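PDB 1VMJ: hypothetical protein TM0723 from Thermotoga maritima, which is of unknown function, belongs to the YjbQ (UPF0047) family and has been proposed to be a thiamin phosphate synthase. Local coordinates for residues 53-67 and 131-145. Sequence-based numbering, arbitrary orientation.
Sequences CNAMHITASVFINDD and VFYGEFDGMRPKRVL. With SO4 (sulfate ion), chain C.
Strand 60-65 runs antiparallel to 131-135 at 4.5 Å between axes, with S61-G134 and F63-F132 as hydrogen-bonded pairs, while 53-55 pairs likewise with 142-145 in a second sheet. V62 reaches from one sheet to the other, its CG2 3.9 Å from V144 CG2; beta-branched valines suit extended strands whose faces meet. On the opposite face of its sheet, F63 lays its ring over F132 CB; the two rings, 19° from parallel, barely overlap. G134, having no side chain, lets the F63 ring edge come close to its CA.

Beside the loop 56-59 that links the two sheets, K142 passes its aliphatic chain over the H57 ring, CG 4.0 Å from the centroid. A bend at chi3 (78°) brings K142 NZ to T59 OG1 (2.8 Å), E135 OE2 and D137 O. A methionine in its place would probably leave the E135 carboxylate without its countercharge and T59 OG1 and D137 O without their donor. From this second shell K142 positions T59, whose OG1 donates to sulfate O4. H57 ND1 gives O1 a nearly straight bond (N-H…O 178°), R140 grips O1 and O4, and I58 N binds O3. Though probably from the crystallisation liquor, the sulfate may mark an anion-binding pocket for phosphate.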
ATOM      1  N   CYS A  53       1.728  -7.102  -8.409  1.00 12.01           N
ATOM      2  CA  CYS A  53       2.558  -8.125  -7.862  1.00 12.01           C
ATOM      3  C   CYS A  53       2.399  -8.118  -6.351  1.00 12.33           C
ATOM      4  O   CYS A  53       2.718  -7.114  -5.690  1.00 13.29           O
ATOM      5  CB  CYS A  53       4.010  -7.875  -8.247  1.00 14.23           C
ATOM      6  SG  CYS A  53       5.124  -9.159  -7.649  1.00 14.98           S
ATOM      7  N   ASN A  54       1.939  -9.245  -5.807  1.00 12.25           N
ATOM      8  CA  ASN A  54       1.646  -9.328  -4.390  1.00 12.13           C
ATOM      9  C   ASN A  54       2.128 -10.610  -3.757  1.00 14.03           C
ATOM     10  O   ASN A  54       2.188 -11.642  -4.394  1.00 13.09           O
ATOM     11  CB  ASN A  54       0.161  -9.098  -4.110  1.00 12.96           C
ATOM     12  CG  ASN A  54      -0.729 -10.248  -4.576  1.00 14.00           C
ATOM     13  OD1 ASN A  54      -1.266 -10.208  -5.686  1.00 16.92           O
ATOM     14  ND2 ASN A  54      -0.924 -11.274  -3.719  1.00 15.37           N
ATOM     15  N   ALA A  55       2.461 -10.508  -2.463  1.00 13.93           N
ATOM     16  CA  ALA A  55       2.720 -11.681  -1.650  1.00 14.26           C
ATOM     17  C   ALA A  55       1.391 -12.404  -1.449  1.00 13.31           C
ATOM     18  O   ALA A  55       0.413 -11.786  -1.047  1.00 15.24           O
ATOM     19  CB  ALA A  55       3.305 -11.266  -0.346  1.00 15.61           C
ATOM     20  N   MET A  56       1.377 -13.711  -1.702  1.00 12.83           N
ATOM     21  CA  MET A  56       0.181 -14.525  -1.501  1.00 12.62           C
ATOM     22  C   MET A  56       0.099 -15.042  -0.077  1.00 14.44           C
ATOM     23  O   MET A  56      -0.896 -15.639   0.309  1.00 15.65           O
ATOM     24  CB  MET A  56       0.163 -15.688  -2.469  1.00 13.77           C
ATOM     25  CG  MET A  56       0.190 -15.240  -3.899  1.00 13.58           C
ATOM     26  SD  MET A  56      -0.077 -16.577  -5.091  1.00 16.23           S
ATOM     27  CE  MET A  56      -1.852 -16.732  -5.101  1.00 17.28           C
ATOM     28  N   HIS A  57       1.151 -14.813   0.687  1.00 14.67           N
ATOM     29  CA  HIS A  57       1.222 -15.197   2.102  1.00 14.92           C
ATOM     30  C   HIS A  57       1.194 -13.951   2.943  1.00 15.47           C
ATOM     31  O   HIS A  57       1.647 -12.886   2.531  1.00 16.89           O
ATOM     32  CB  HIS A  57       2.474 -16.042   2.328  1.00 15.25           C
ATOM     33  CG  HIS A  57       2.405 -17.344   1.612  1.00 15.68           C
ATOM     34  ND1 HIS A  57       2.036 -18.524   2.218  1.00 18.20           N
ATOM     35  CD2 HIS A  57       2.589 -17.627   0.305  1.00 19.23           C
ATOM     36  CE1 HIS A  57       1.994 -19.480   1.297  1.00 17.83           C
ATOM     37  NE2 HIS A  57       2.326 -18.958   0.132  1.00 20.92           N
ATOM     38  N   ILE A  58       0.642 -14.086   4.138  1.00 13.04           N
ATOM     39  CA  ILE A  58       0.321 -12.941   4.985  1.00 13.83           C
ATOM     40  C   ILE A  58       1.444 -12.593   5.959  1.00 14.52           C
ATOM     41  O   ILE A  58       1.257 -11.762   6.861  1.00 14.05           O
ATOM     42  CB  ILE A  58      -1.055 -13.158   5.688  1.00 15.24           C
ATOM     43  CG1 ILE A  58      -1.032 -14.438   6.526  1.00 15.09           C
ATOM     44  CG2 ILE A  58      -2.183 -13.211   4.654  1.00 18.09           C
ATOM     45  CD1 ILE A  58      -2.278 -14.670   7.345  1.00 20.21           C
ATOM     46  N   THR A  59       2.605 -13.213   5.734  1.00 13.93           N
ATOM     47  CA  THR A  59       3.828 -12.992   6.481  1.00 13.69           C
ATOM     48  C   THR A  59       4.991 -12.582   5.577  1.00 13.59           C
ATOM     49  O   THR A  59       6.165 -12.730   5.945  1.00 14.73           O
ATOM     50  CB  THR A  59       4.225 -14.260   7.225  1.00 13.36           C
ATOM     51  OG1 THR A  59       4.242 -15.353   6.309  1.00 15.16           O
ATOM     52  CG2 THR A  59       3.240 -14.534   8.329  1.00 12.95           C
ATOM     53  N   ALA A  60       4.657 -12.052   4.405  1.00 13.17           N
ATOM     54  CA  ALA A  60       5.649 -11.601   3.459  1.00 12.49           C
ATOM     55  C   ALA A  60       5.120 -10.426   2.662  1.00 13.75           C
ATOM     56  O   ALA A  60       3.933 -10.093   2.686  1.00 14.67           O
ATOM     57  CB  ALA A  60       6.038 -12.731   2.555  1.00 13.63           C
ATOM     58  N   SER A  61       6.041  -9.749   1.985  1.00 13.53           N
ATOM     59  CA  SER A  61       5.756  -8.498   1.276  1.00 12.91           C
ATOM     60  C   SER A  61       6.264  -8.508  -0.134  1.00 13.01           C
ATOM     61  O   SER A  61       7.213  -9.206  -0.443  1.00 14.42           O
ATOM     62  CB  SER A  61       6.454  -7.323   1.977  1.00 14.61           C
ATOM     63  OG  SER A  61       5.904  -7.108   3.259  1.00 16.61           O
ATOM     64  N   VAL A  62       5.649  -7.676  -0.971  1.00 12.45           N
ATOM     65  CA  VAL A  62       6.263  -7.211  -2.213  1.00 12.75           C
ATOM     66  C   VAL A  62       6.296  -5.682  -2.162  1.00 14.62           C
ATOM     67  O   VAL A  62       5.308  -5.041  -1.840  1.00 12.91           O
ATOM     68  CB  VAL A  62       5.530  -7.691  -3.441  1.00 14.22           C
ATOM     69  CG1 VAL A  62       6.120  -7.079  -4.688  1.00 13.98           C
ATOM     70  CG2 VAL A  62       5.591  -9.207  -3.538  1.00 16.50           C
ATOM     71  N   PHE A  63       7.465  -5.101  -2.392  1.00 13.08           N
ATOM     72  CA  PHE A  63       7.664  -3.659  -2.260  1.00 12.35           C
ATOM     73  C   PHE A  63       8.731  -3.232  -3.237  1.00 12.80           C
ATOM     74  O   PHE A  63       9.441  -4.066  -3.823  1.00 13.87           O
ATOM     75  CB  PHE A  63       8.036  -3.263  -0.825  1.00 13.37           C
ATOM     76  CG  PHE A  63       9.397  -3.787  -0.377  1.00 12.91           C
ATOM     77  CD1 PHE A  63       9.551  -5.061   0.148  1.00 14.09           C
ATOM     78  CD2 PHE A  63      10.522  -3.002  -0.506  1.00 14.50           C
ATOM     79  CE1 PHE A  63      10.811  -5.553   0.508  1.00 13.51           C
ATOM     80  CE2 PHE A  63      11.757  -3.459  -0.101  1.00 15.18           C
ATOM     81  CZ  PHE A  63      11.903  -4.745   0.391  1.00 14.69           C
ATOM     82  N   ILE A  64       8.789  -1.920  -3.435  1.00 13.33           N
ATOM     83  CA  ILE A  64       9.784  -1.296  -4.289  1.00 11.97           C
ATOM     84  C   ILE A  64      10.692  -0.398  -3.466  1.00 12.50           C
ATOM     85  O   ILE A  64      10.221   0.482  -2.734  1.00 14.34           O
ATOM     86  CB  ILE A  64       9.146  -0.496  -5.436  1.00 13.95           C
ATOM     87  CG1 ILE A  64       8.641  -1.480  -6.507  1.00 13.41           C
ATOM     88  CG2 ILE A  64      10.141   0.453  -6.071  1.00 13.80           C
ATOM     89  CD1 ILE A  64       7.658  -0.941  -7.481  1.00 14.18           C
ATOM     90  N   ASN A  65      12.004  -0.598  -3.600  1.00 12.30           N
ATOM     91  CA  ASN A  65      12.950   0.327  -3.003  1.00 12.83           C
ATOM     92  C   ASN A  65      14.331   0.101  -3.596  1.00 15.42           C
ATOM     93  O   ASN A  65      14.429  -0.433  -4.664  1.00 15.50           O
ATOM     94  CB  ASN A  65      12.900   0.263  -1.462  1.00 14.47           C
ATOM     95  CG  ASN A  65      13.097   1.647  -0.847  1.00 15.82           C
ATOM     96  OD1 ASN A  65      14.213   2.175  -0.887  1.00 17.14           O
ATOM     97  ND2 ASN A  65      12.003   2.293  -0.422  1.00 16.07           N
ATOM     98  N   ASP A  66      15.385   0.516  -2.911  1.00 16.43           N
ATOM     99  CA  ASP A  66      16.740   0.443  -3.470  1.00 16.94           C
ATOM    100  C   ASP A  66      17.339  -0.940  -3.311  1.00 17.27           C
ATOM    101  O   ASP A  66      17.143  -1.588  -2.288  1.00 21.03           O
ATOM    102  CB  ASP A  66      17.637   1.424  -2.697  1.00 18.75           C
ATOM    103  CG  ASP A  66      18.846   1.915  -3.500  1.00 23.23           C
ATOM    104  OD1 ASP A  66      19.082   1.531  -4.668  1.00 23.84           O
ATOM    105  OD2 ASP A  66      19.572   2.746  -2.913  1.00 23.41           O
ATOM    106  N   ASP A  67      18.110  -1.371  -4.302  1.00 17.88           N
ATOM    107  CA  ASP A  67      18.946  -2.552  -4.149  1.00 17.62           C
ATOM    108  C   ASP A  67      20.338  -2.107  -3.708  1.00 18.24           C
ATOM    109  O   ASP A  67      21.244  -1.918  -4.510  1.00 18.79           O
ATOM    110  CB  ASP A  67      19.023  -3.355  -5.455  1.00 19.38           C
ATOM    111  CG  ASP A  67      19.524  -4.781  -5.246  1.00 21.94           C
ATOM    112  OD1 ASP A  67      19.861  -5.166  -4.097  1.00 27.42           O
ATOM    113  OD2 ASP A  67      19.597  -5.529  -6.245  1.00 25.96           O
ATOM    114  N   VAL A 131      12.065  -4.035  -7.572  1.00 11.92           N
ATOM    115  CA  VAL A 131      10.997  -4.762  -6.897  1.00 13.59           C
ATOM    116  C   VAL A 131      11.603  -5.922  -6.108  1.00 13.05           C
ATOM    117  O   VAL A 131      12.437  -6.675  -6.599  1.00 13.91           O
ATOM    118  CB  VAL A 131       9.984  -5.351  -7.894  1.00 12.20           C
ATOM    119  CG1 VAL A 131       8.763  -5.890  -7.136  1.00 14.46           C
ATOM    120  CG2 VAL A 131       9.541  -4.315  -8.929  1.00 13.31           C
ATOM    121  N   PHE A 132      11.158  -6.017  -4.856  1.00 12.26           N
ATOM    122  CA  PHE A 132      11.608  -7.023  -3.895  1.00 12.99           C
ATOM    123  C   PHE A 132      10.496  -7.874  -3.350  1.00 14.32           C
ATOM    124  O   PHE A 132       9.371  -7.397  -3.102  1.00 13.48           O
ATOM    125  CB  PHE A 132      12.304  -6.339  -2.710  1.00 14.87           C
ATOM    126  CG  PHE A 132      13.610  -5.757  -3.082  1.00 13.35           C
ATOM    127  CD1 PHE A 132      13.702  -4.442  -3.545  1.00 16.29           C
ATOM    128  CD2 PHE A 132      14.746  -6.530  -3.047  1.00 18.78           C
ATOM    129  CE1 PHE A 132      14.916  -3.918  -3.946  1.00 19.17           C
ATOM    130  CE2 PHE A 132      15.963  -5.999  -3.471  1.00 20.43           C
ATOM    131  CZ  PHE A 132      16.018  -4.690  -3.921  1.00 18.97           C
ATOM    132  N   TYR A 133      10.844  -9.140  -3.148  1.00 13.32           N
ATOM    133  CA  TYR A 133      10.113 -10.023  -2.260  1.00 13.15           C
ATOM    134  C   TYR A 133      10.758  -9.869  -0.902  1.00 13.46           C
ATOM    135  O   TYR A 133      11.969 -10.049  -0.750  1.00 14.68           O
ATOM    136  CB  TYR A 133      10.211 -11.490  -2.719  1.00 13.59           C
ATOM    137  CG  TYR A 133       9.462 -12.452  -1.832  1.00 13.78           C
ATOM    138  CD1 TYR A 133       8.111 -12.274  -1.584  1.00 14.37           C
ATOM    139  CD2 TYR A 133      10.116 -13.517  -1.205  1.00 13.72           C
ATOM    140  CE1 TYR A 133       7.412 -13.149  -0.767  1.00 15.07           C
ATOM    141  CE2 TYR A 133       9.420 -14.414  -0.393  1.00 12.19           C
ATOM    142  CZ  TYR A 133       8.070 -14.202  -0.173  1.00 12.40           C
ATOM    143  OH  TYR A 133       7.376 -15.045   0.637  1.00 15.37           O
ATOM    144  N   GLY A 134       9.943  -9.513   0.086  1.00 13.57           N
ATOM    145  CA  GLY A 134      10.372  -9.392   1.458  1.00 14.13           C
ATOM    146  C   GLY A 134       9.839 -10.550   2.258  1.00 12.35           C
ATOM    147  O   GLY A 134       8.646 -10.600   2.611  1.00 13.37           O
ATOM    148  N   GLU A 135      10.695 -11.516   2.521  1.00 12.20           N
ATOM    149  CA  GLU A 135      10.323 -12.676   3.299  1.00 12.80           C
ATOM    150  C   GLU A 135      10.528 -12.408   4.783  1.00 13.17           C
ATOM    151  O   GLU A 135      11.630 -12.060   5.177  1.00 13.52           O
ATOM    152  CB  GLU A 135      11.196 -13.877   2.883  1.00 14.24           C
ATOM    153  CG  GLU A 135      10.852 -15.166   3.618  1.00 14.62           C
ATOM    154  CD  GLU A 135       9.422 -15.563   3.383  1.00 17.25           C
ATOM    155  OE1 GLU A 135       9.149 -16.219   2.342  1.00 14.85           O
ATOM    156  OE2 GLU A 135       8.580 -15.202   4.228  1.00 15.83           O
ATOM    157  N   PHE A 136       9.482 -12.574   5.599  1.00 13.42           N
ATOM    158  CA  PHE A 136       9.606 -12.414   7.042  1.00 13.85           C
ATOM    159  C   PHE A 136       9.379 -13.694   7.843  1.00 13.90           C
ATOM    160  O   PHE A 136       9.541 -13.696   9.053  1.00 14.40           O
ATOM    161  CB  PHE A 136       8.710 -11.264   7.517  1.00 14.64           C
ATOM    162  CG  PHE A 136       9.021  -9.976   6.816  1.00 14.94           C
ATOM    163  CD1 PHE A 136      10.275  -9.422   6.942  1.00 16.42           C
ATOM    164  CD2 PHE A 136       8.109  -9.353   5.986  1.00 15.08           C
ATOM    165  CE1 PHE A 136      10.606  -8.261   6.273  1.00 17.77           C
ATOM    166  CE2 PHE A 136       8.441  -8.196   5.326  1.00 17.05           C
ATOM    167  CZ  PHE A 136       9.707  -7.666   5.478  1.00 16.18           C
ATOM    168  N   ASP A 137       8.966 -14.764   7.161  1.00 14.58           N
ATOM    169  CA  ASP A 137       8.792 -16.072   7.811  1.00 13.93           C
ATOM    170  C   ASP A 137       9.030 -17.185   6.786  1.00 14.82           C
ATOM    171  O   ASP A 137       8.114 -17.903   6.374  1.00 14.95           O
ATOM    172  CB  ASP A 137       7.399 -16.183   8.448  1.00 16.07           C
ATOM    173  CG  ASP A 137       7.178 -17.533   9.143  1.00 17.89           C
ATOM    174  OD1 ASP A 137       8.156 -18.065   9.739  1.00 18.18           O
ATOM    175  OD2 ASP A 137       6.041 -18.070   9.069  1.00 17.86           O
ATOM    176  N   GLY A 138      10.289 -17.291   6.395  1.00 12.85           N
ATOM    177  CA  GLY A 138      10.691 -18.145   5.279  1.00 13.57           C
ATOM    178  C   GLY A 138      11.060 -19.566   5.657  1.00 13.75           C
ATOM    179  O   GLY A 138      10.519 -20.116   6.597  1.00 14.76           O
ATOM    180  N   MET A 139      11.968 -20.161   4.884  1.00 15.45           N
ATOM    181  CA  MET A 139      12.343 -21.573   5.046  1.00 15.48           C
ATOM    182  C   MET A 139      11.177 -22.517   4.786  1.00 16.75           C
ATOM    183  O   MET A 139      11.120 -23.616   5.337  1.00 18.54           O
ATOM    184  CB  MET A 139      12.969 -21.841   6.420  1.00 15.98           C
ATOM    185  CG  MET A 139      14.104 -20.904   6.696  1.00 17.85           C
ATOM    186  SD  MET A 139      14.950 -21.170   8.272  1.00 24.90           S
ATOM    187  CE  MET A 139      13.645 -20.970   9.451  1.00 26.07           C
ATOM    188  N   ARG A 140      10.262 -22.092   3.918  1.00 15.30           N
ATOM    189  CA  ARG A 140       9.155 -22.923   3.464  1.00 16.15           C
ATOM    190  C   ARG A 140       8.709 -22.328   2.141  1.00 17.42           C
ATOM    191  O   ARG A 140       8.961 -21.152   1.888  1.00 18.58           O
ATOM    192  CB  ARG A 140       8.026 -22.934   4.480  1.00 17.64           C
ATOM    193  CG  ARG A 140       7.457 -21.574   4.820  1.00 18.54           C
ATOM    194  CD  ARG A 140       6.405 -21.697   5.907  1.00 17.35           C
ATOM    195  NE  ARG A 140       5.956 -20.417   6.451  1.00 18.78           N
ATOM    196  CZ  ARG A 140       4.848 -19.778   6.099  1.00 18.49           C
ATOM    197  NH1 ARG A 140       4.038 -20.277   5.180  1.00 18.78           N
ATOM    198  NH2 ARG A 140       4.551 -18.622   6.658  1.00 20.53           N
ATOM    199  N   PRO A 141       8.039 -23.132   1.288  1.00 19.93           N
ATOM    200  CA  PRO A 141       7.672 -22.640  -0.036  1.00 18.85           C
ATOM    201  C   PRO A 141       6.553 -21.609   0.025  1.00 17.39           C
ATOM    202  O   PRO A 141       5.477 -21.869   0.576  1.00 18.11           O
ATOM    203  CB  PRO A 141       7.196 -23.906  -0.764  1.00 22.11           C
ATOM    204  CG  PRO A 141       6.668 -24.774   0.336  1.00 28.06           C
ATOM    205  CD  PRO A 141       7.595 -24.526   1.494  1.00 23.67           C
ATOM    206  N   LYS A 142       6.834 -20.423  -0.507  1.00 15.91           N
ATOM    207  CA  LYS A 142       5.890 -19.332  -0.476  1.00 15.16           C
ATOM    208  C   LYS A 142       5.835 -18.679  -1.830  1.00 16.35           C
ATOM    209  O   LYS A 142       6.711 -18.861  -2.682  1.00 17.78           O
ATOM    210  CB  LYS A 142       6.273 -18.345   0.623  1.00 15.03           C
ATOM    211  CG  LYS A 142       6.141 -19.022   1.982  1.00 16.62           C
ATOM    212  CD  LYS A 142       6.661 -18.203   3.120  1.00 18.33           C
ATOM    213  CE  LYS A 142       5.690 -17.102   3.529  1.00 15.59           C
ATOM    214  NZ  LYS A 142       6.299 -16.368   4.712  1.00 14.51           N
ATOM    215  N   ARG A 143       4.764 -17.931  -2.046  1.00 15.30           N
ATOM    216  CA  ARG A 143       4.397 -17.523  -3.379  1.00 13.74           C
ATOM    217  C   ARG A 143       4.132 -16.046  -3.487  1.00 14.64           C
ATOM    218  O   ARG A 143       3.608 -15.429  -2.573  1.00 13.88           O
ATOM    219  CB  ARG A 143       3.156 -18.272  -3.825  1.00 15.40           C
ATOM    220  CG  ARG A 143       3.206 -19.741  -3.584  1.00 17.67           C
ATOM    221  CD  ARG A 143       1.931 -20.355  -4.021  1.00 18.69           C
ATOM    222  NE  ARG A 143       1.855 -21.742  -3.585  1.00 22.67           N
ATOM    223  CZ  ARG A 143       1.136 -22.661  -4.202  1.00 23.41           C
ATOM    224  NH1 ARG A 143       0.458 -22.357  -5.314  1.00 19.42           N
ATOM    225  NH2 ARG A 143       1.096 -23.889  -3.705  1.00 21.79           N
ATOM    226  N   VAL A 144       4.488 -15.528  -4.659  1.00 13.19           N
ATOM    227  CA  VAL A 144       4.156 -14.198  -5.126  1.00 13.41           C
ATOM    228  C   VAL A 144       3.338 -14.331  -6.395  1.00 15.09           C
ATOM    229  O   VAL A 144       3.629 -15.174  -7.246  1.00 14.22           O
ATOM    230  CB  VAL A 144       5.455 -13.418  -5.428  1.00 14.11           C
ATOM    231  CG1 VAL A 144       5.224 -12.191  -6.259  1.00 17.22           C
ATOM    232  CG2 VAL A 144       6.151 -13.057  -4.125  1.00 16.34           C
ATOM    233  N   LEU A 145       2.313 -13.512  -6.508  1.00 12.64           N
ATOM    234  CA  LEU A 145       1.464 -13.488  -7.688  1.00 12.46           C
ATOM    235  C   LEU A 145       1.801 -12.291  -8.544  1.00 13.40           C
ATOM    236  O   LEU A 145       1.969 -11.191  -8.025  1.00 14.26           O
ATOM    237  CB  LEU A 145      -0.024 -13.458  -7.307  1.00 14.04           C
ATOM    238  CG  LEU A 145      -1.008 -13.569  -8.473  1.00 14.35           C
ATOM    239  CD1 LEU A 145      -0.923 -14.921  -9.169  1.00 14.34           C
ATOM    240  CD2 LEU A 145      -2.432 -13.301  -7.981  1.00 16.57           C
TER
HETATM  241  S   SO4 C 141       1.081 -17.624   5.570  1.00 17.65           S
HETATM  242  O1  SO4 C 141       1.453 -18.923   5.043  1.00 23.70           O
HETATM  243  O2  SO4 C 141       0.359 -17.737   6.823  1.00 22.50           O
HETATM  244  O3  SO4 C 141       0.180 -16.932   4.627  1.00 15.73           O
HETATM  245  O4  SO4 C 141       2.299 -16.880   5.714  1.00 21.40           O
HETATM  246  O   HOH W   1       4.534 -14.816  -0.016  1.00 15.94           O